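Local coordinates for protein putative glucose-6-phosphate 1-epimerase (Salmonella typhimurium, PDB 2HTA) that probably interconverts the alpha and beta anomers of glucose 6-phosphate as a hexose-6-phosphate 1-epimerase of the galactose mutarotase clan, at residues L63-K66 against E72-W75; S180-G185 against I244-H249. All coordinates share one frame; numbering follows the deposited sequence.

Interaction 1. Residues L63-K66 against E72-W75; sequences LSWK and EVLW
Lys66 and Glu72 meet across a short connection, their side chains crossing at about a right angle. Lys66 CB lies 3.5 Å from Glu72 OE1. Next, Lys66 CG lies 3.8 Å from Glu72 N. Lys66 CD presses on the other carboxylate oxygen, Glu72 OE2, at 3.1 Å. The chain then bends at chi3 (138°), and CE draws off. Lys66 NZ ends 5.2 Å from Glu72 OE2, too far for a salt bridge, and bonds instead to Glu70 O in the connection between the segments. The carboxylate therefore meets the methylenes of the lysine rather than its ammonium group.

Glu72 OE1 is held by water. One water joins it to Ser64 OG, which also hydrogen-bonds to Ser54 OG. A second accepts from Trp65 N and lies close to Glu72 OE1 and Leu74 O, with other nearby acceptors competing for its protons. The direct backbone link is Val73 N to Trp65 O, 2.9 Å long and nearly straight at 163°. Beside it, Val73 and the Trp65 side chain run the same way, with Val73 CB 3.5 Å from Trp65 CE3 in an oblique approach. Leu74 CD1 packs at Trp65 CB, 4.0 Å away.

Strand 61-67, the last of its antiparallel sheet, carries a classic beta bulge, where Leu63 and Ser64 lie opposite the single residue Ser54. Helix 14-22 covers Ser64 and Glu72 through Ile17. Trp65 and Val73 rest on Ile304 of strand 298-308, and Val73 and Leu74 reach Phe182 of strand 172-183.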
loop_
_atom_site.group_PDB
_atom_site.type_symbol
_atom_site.label_atom_id
_atom_site.label_comp_id
_atom_site.label_asym_id
_atom_site.label_seq_id
_atom_site.Cartn_x
_atom_site.Cartn_y
_atom_site.Cartn_z
ATOM N N LEU A 63 -6.160 2.888 -4.017
ATOM C CA LEU A 63 -5.480 3.587 -5.115
ATOM C C LEU A 63 -5.130 5.026 -4.761
ATOM O O LEU A 63 -4.095 5.545 -5.208
ATOM C CB LEU A 63 -6.451 3.672 -6.304
ATOM C CG LEU A 63 -7.018 2.336 -6.795
ATOM C CD1 LEU A 63 -8.046 2.463 -7.891
ATOM C CD2 LEU A 63 -5.819 1.476 -7.273
ATOM N N SER A 64 -5.970 5.667 -3.952
ATOM C CA SER A 64 -5.766 7.127 -3.703
ATOM C C SER A 64 -6.487 7.502 -2.409
ATOM O O SER A 64 -7.456 6.848 -2.044
ATOM C CB SER A 64 -6.296 7.996 -4.881
ATOM O OG SER A 64 -7.708 7.980 -4.967
ATOM N N TRP A 65 -6.028 8.569 -1.762
ATOM C CA TRP A 65 -6.647 9.080 -0.557
ATOM C C TRP A 65 -6.234 10.556 -0.502
ATOM O O TRP A 65 -5.045 10.886 -0.515
ATOM C CB TRP A 65 -6.174 8.301 0.712
ATOM C CG TRP A 65 -6.592 8.985 1.993
ATOM C CD1 TRP A 65 -7.890 9.355 2.354
ATOM C CD2 TRP A 65 -5.730 9.481 3.033
ATOM N NE1 TRP A 65 -7.866 9.952 3.595
ATOM C CE2 TRP A 65 -6.556 10.106 3.997
ATOM C CE3 TRP A 65 -4.329 9.448 3.242
ATOM C CZ2 TRP A 65 -6.043 10.715 5.172
ATOM C CZ3 TRP A 65 -3.808 10.027 4.419
ATOM C CH2 TRP A 65 -4.670 10.682 5.358
ATOM N N LYS A 66 -7.242 11.429 -0.381
ATOM C CA LYS A 66 -7.008 12.839 -0.289
ATOM C C LYS A 66 -8.009 13.403 0.711
ATOM O O LYS A 66 -9.195 13.528 0.385
ATOM C CB LYS A 66 -7.218 13.474 -1.644
ATOM C CG LYS A 66 -6.924 14.981 -1.695
ATOM C CD LYS A 66 -7.003 15.389 -3.173
ATOM C CE LYS A 66 -7.715 16.679 -3.327
ATOM N NZ LYS A 66 -6.809 17.790 -2.856
ATOM N N GLU A 72 -3.270 15.119 -2.762
ATOM C CA GLU A 72 -3.293 13.653 -2.736
ATOM C C GLU A 72 -2.143 13.130 -1.858
ATOM O O GLU A 72 -0.984 13.551 -1.974
ATOM C CB GLU A 72 -3.088 13.099 -4.162
ATOM C CG GLU A 72 -4.218 13.491 -5.180
ATOM C CD GLU A 72 -5.576 12.805 -4.941
ATOM O OE1 GLU A 72 -5.669 11.754 -4.218
ATOM O OE2 GLU A 72 -6.602 13.319 -5.490
ATOM N N VAL A 73 -2.461 12.157 -1.036
ATOM C CA VAL A 73 -1.458 11.585 -0.138
ATOM C C VAL A 73 -0.765 10.372 -0.756
ATOM O O VAL A 73 0.413 10.155 -0.508
ATOM C CB VAL A 73 -2.098 11.192 1.176
ATOM C CG1 VAL A 73 -1.056 10.528 2.128
ATOM C CG2 VAL A 73 -2.631 12.450 1.845
ATOM N N LEU A 74 -1.517 9.538 -1.456
ATOM C CA LEU A 74 -0.959 8.361 -2.115
ATOM C C LEU A 74 -0.639 8.622 -3.566
ATOM O O LEU A 74 -1.387 9.274 -4.267
ATOM C CB LEU A 74 -1.964 7.199 -2.056
ATOM C CG LEU A 74 -2.343 6.732 -0.634
ATOM C CD1 LEU A 74 -3.464 5.726 -0.729
ATOM C CD2 LEU A 74 -1.072 6.138 0.091
ATOM N N TRP A 75 0.440 8.036 -4.033
ATOM C CA TRP A 75 0.863 8.173 -5.432
ATOM C C TRP A 75 0.296 6.965 -6.169
ATOM O O TRP A 75 0.306 5.831 -5.642
ATOM C CB TRP A 75 2.373 8.147 -5.472
ATOM C CG TRP A 75 2.989 8.295 -6.840
ATOM C CD1 TRP A 75 3.382 9.486 -7.470
ATOM C CD2 TRP A 75 3.319 7.243 -7.743
ATOM N NE1 TRP A 75 3.924 9.203 -8.690
ATOM C CE2 TRP A 75 3.898 7.847 -8.903
ATOM C CE3 TRP A 75 3.204 5.841 -7.693
ATOM C CZ2 TRP A 75 4.336 7.108 -9.973
ATOM C CZ3 TRP A 75 3.641 5.101 -8.771
ATOM C CH2 TRP A 75 4.213 5.728 -9.893
HETATM O O HOH W 1 -8.144 10.519 -3.870
HETATM O O HOH W 2 -3.874 9.869 -3.187
#

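Interaction 2. Residues S180-G185 against I244-H249; sequences SYFNVG and IDVVHH
Strands 181-183 and 244-249 run nearly antiparallel (164°) with axes 10.0 Å apart, so Phe182 meets Ile244 and Val246 through side chains alone. The two strands belong to different sheets of the beta-sandwich fold of galactose mutarotases, and the contact is part of the filling between those sheets.

Phe182 carries it. Its CG stands beside the backbone N, anti to the carbonyl carbon (chi1 -66°), which sends the ring across to the other strand. One side of the ring, CD2 and CE2, meets the CG2 branch of Ile244, with CD2 4.1 Å from that methyl. The far end, CZ and CE1, takes Val246, which comes from the opposite direction. Both methyls of Val246 touch it: CG2 is 3.6 Å and CG1 3.9 Å from Phe182 CZ. Both aliphatic neighbours approach the ring obliquely. Ile304 and Gln302 of strand 298-308 and Val281 of strand 278-286 also border the ring, and Ile235 adds a further apolar contact.

Next to Phe182 in the chain, Tyr181 lies beside the probable active site: its ring meets that of His179, the inferred active-site histidine, and its OH bonds to Arg89, which probably binds the substrate.

Asn183 marks the end of the contact. Its side-chain ND2 bonds to Glu72 O, and its carbonyl O takes a hydrogen bond from Arg242 NH2. The same Asn183 O lies 3.9 Å from the CD1 methyl of Ile244.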
loop_
_atom_site.group_PDB
_atom_site.type_symbol
_atom_site.label_atom_id
_atom_site.label_comp_id
_atom_site.label_asym_id
_atom_site.label_seq_id
_atom_site.Cartn_x
_atom_site.Cartn_y
_atom_site.Cartn_z
ATOM N N SER A 180 2.764 0.789 0.867
ATOM C CA SER A 180 2.266 2.127 0.484
ATOM C C SER A 180 3.209 3.045 -0.301
ATOM O O SER A 180 4.380 3.176 0.054
ATOM C CB SER A 180 1.845 2.866 1.771
ATOM O OG SER A 180 1.143 1.956 2.571
ATOM N N TYR A 181 2.662 3.681 -1.348
ATOM C CA TYR A 181 3.325 4.701 -2.180
ATOM C C TYR A 181 2.772 6.090 -1.786
ATOM O O TYR A 181 1.611 6.364 -2.035
ATOM C CB TYR A 181 2.924 4.530 -3.639
ATOM C CG TYR A 181 3.540 3.310 -4.295
ATOM C CD1 TYR A 181 3.073 2.004 -3.997
ATOM C CD2 TYR A 181 4.517 3.453 -5.241
ATOM C CE1 TYR A 181 3.585 0.843 -4.645
ATOM C CE2 TYR A 181 5.085 2.274 -5.896
ATOM C CZ TYR A 181 4.616 1.014 -5.575
ATOM O OH TYR A 181 5.150 -0.112 -6.205
ATOM N N PHE A 182 3.640 6.938 -1.287
ATOM C CA PHE A 182 3.285 8.259 -0.807
ATOM C C PHE A 182 3.752 9.274 -1.817
ATOM O O PHE A 182 4.884 9.237 -2.286
ATOM C CB PHE A 182 3.915 8.483 0.567
ATOM C CG PHE A 182 3.342 7.588 1.604
ATOM C CD1 PHE A 182 4.048 6.469 2.061
ATOM C CD2 PHE A 182 2.037 7.789 2.050
ATOM C CE1 PHE A 182 3.468 5.590 2.981
ATOM C CE2 PHE A 182 1.445 6.932 3.007
ATOM C CZ PHE A 182 2.167 5.824 3.465
ATOM N N ASN A 183 2.823 10.157 -2.149
ATOM C CA ASN A 183 3.018 11.269 -3.082
ATOM C C ASN A 183 3.910 12.305 -2.412
ATOM O O ASN A 183 3.647 12.754 -1.296
ATOM C CB ASN A 183 1.624 11.818 -3.427
ATOM C CG ASN A 183 1.631 12.867 -4.537
ATOM O OD1 ASN A 183 2.382 12.760 -5.503
ATOM N ND2 ASN A 183 0.755 13.892 -4.405
ATOM N N VAL A 184 5.020 12.610 -3.070
ATOM C CA VAL A 184 5.976 13.619 -2.587
ATOM C C VAL A 184 6.246 14.648 -3.680
ATOM O O VAL A 184 6.095 14.348 -4.873
ATOM C CB VAL A 184 7.325 13.040 -2.049
ATOM C CG1 VAL A 184 7.059 12.117 -0.865
ATOM C CG2 VAL A 184 8.112 12.302 -3.129
ATOM N N GLY A 185 6.649 15.852 -3.277
ATOM C CA GLY A 185 6.956 16.892 -4.300
ATOM C C GLY A 185 8.172 16.578 -5.133
ATOM O O GLY A 185 8.154 16.707 -6.380
ATOM N N ILE A 244 4.128 13.462 6.281
ATOM C CA ILE A 244 3.195 12.368 6.361
ATOM C C ILE A 244 3.701 11.408 7.452
ATOM O O ILE A 244 4.881 10.983 7.441
ATOM C CB ILE A 244 3.042 11.646 5.000
ATOM C CG1 ILE A 244 2.458 12.605 3.904
ATOM C CG2 ILE A 244 2.176 10.420 5.160
ATOM C CD1 ILE A 244 2.788 12.101 2.415
ATOM N N ASP A 245 2.834 11.121 8.405
ATOM C CA ASP A 245 3.149 10.176 9.478
ATOM C C ASP A 245 2.638 8.825 9.036
ATOM O O ASP A 245 1.478 8.705 8.666
ATOM C CB ASP A 245 2.432 10.593 10.747
ATOM C CG ASP A 245 2.949 11.895 11.274
ATOM O OD1 ASP A 245 4.146 12.269 11.031
ATOM O OD2 ASP A 245 2.148 12.574 11.926
ATOM N N VAL A 246 3.494 7.804 9.086
ATOM C CA VAL A 246 3.087 6.434 8.726
ATOM C C VAL A 246 3.310 5.575 9.964
ATOM O O VAL A 246 4.456 5.365 10.365
ATOM C CB VAL A 246 3.934 5.908 7.520
ATOM C CG1 VAL A 246 3.371 4.608 7.009
ATOM C CG2 VAL A 246 3.980 6.906 6.392
ATOM N N VAL A 247 2.217 5.150 10.606
ATOM C CA VAL A 247 2.282 4.452 11.853
ATOM C C VAL A 247 2.074 2.956 11.610
ATOM O O VAL A 247 1.126 2.550 10.934
ATOM C CB VAL A 247 1.260 4.953 12.827
ATOM C CG1 VAL A 247 1.390 4.262 14.156
ATOM C CG2 VAL A 247 1.415 6.482 13.032
ATOM N N HIS A 248 2.948 2.159 12.201
ATOM C CA HIS A 248 3.002 0.733 11.962
ATOM C C HIS A 248 2.573 -0.008 13.209
ATOM O O HIS A 248 2.994 0.339 14.354
ATOM C CB HIS A 248 4.429 0.300 11.559
ATOM C CG HIS A 248 5.057 1.164 10.503
ATOM N ND1 HIS A 248 4.778 1.025 9.158
ATOM C CD2 HIS A 248 5.881 2.237 10.612
ATOM C CE1 HIS A 248 5.444 1.945 8.474
ATOM N NE2 HIS A 248 6.136 2.682 9.332
ATOM N N HIS A 249 1.682 -0.994 13.012
ATOM C CA HIS A 249 1.240 -1.851 14.142
ATOM C C HIS A 249 1.268 -3.314 13.777
ATOM O O HIS A 249 0.955 -3.671 12.671
ATOM C CB HIS A 249 -0.163 -1.439 14.604
ATOM C CG HIS A 249 -0.147 -0.272 15.561
ATOM N ND1 HIS A 249 -0.542 0.997 15.198
ATOM C CD2 HIS A 249 0.287 -0.185 16.849
ATOM C CE1 HIS A 249 -0.402 1.807 16.236
ATOM N NE2 HIS A 249 0.128 1.121 17.246
#

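In the fold
Both contacts are buried, with centres 10 Å apart, and they touch. Segment 72-75 lies along segment 180-185: Trp75 N to Tyr181 O and Val73 O to Asn183 N are each 2.9 Å, probable hydrogen bonds. Phe182 is the shared element: it borders interaction 1 from outside but carries interaction 2. The chemistry differs. Interaction 1 is local, joining an edge strand to the segment just after it, and is partly polar, with waters and a carboxylate; Lys66, partly exposed, lies at its outer end. Interaction 2 is distant in sequence, smaller and mainly apolar, joining two sheets.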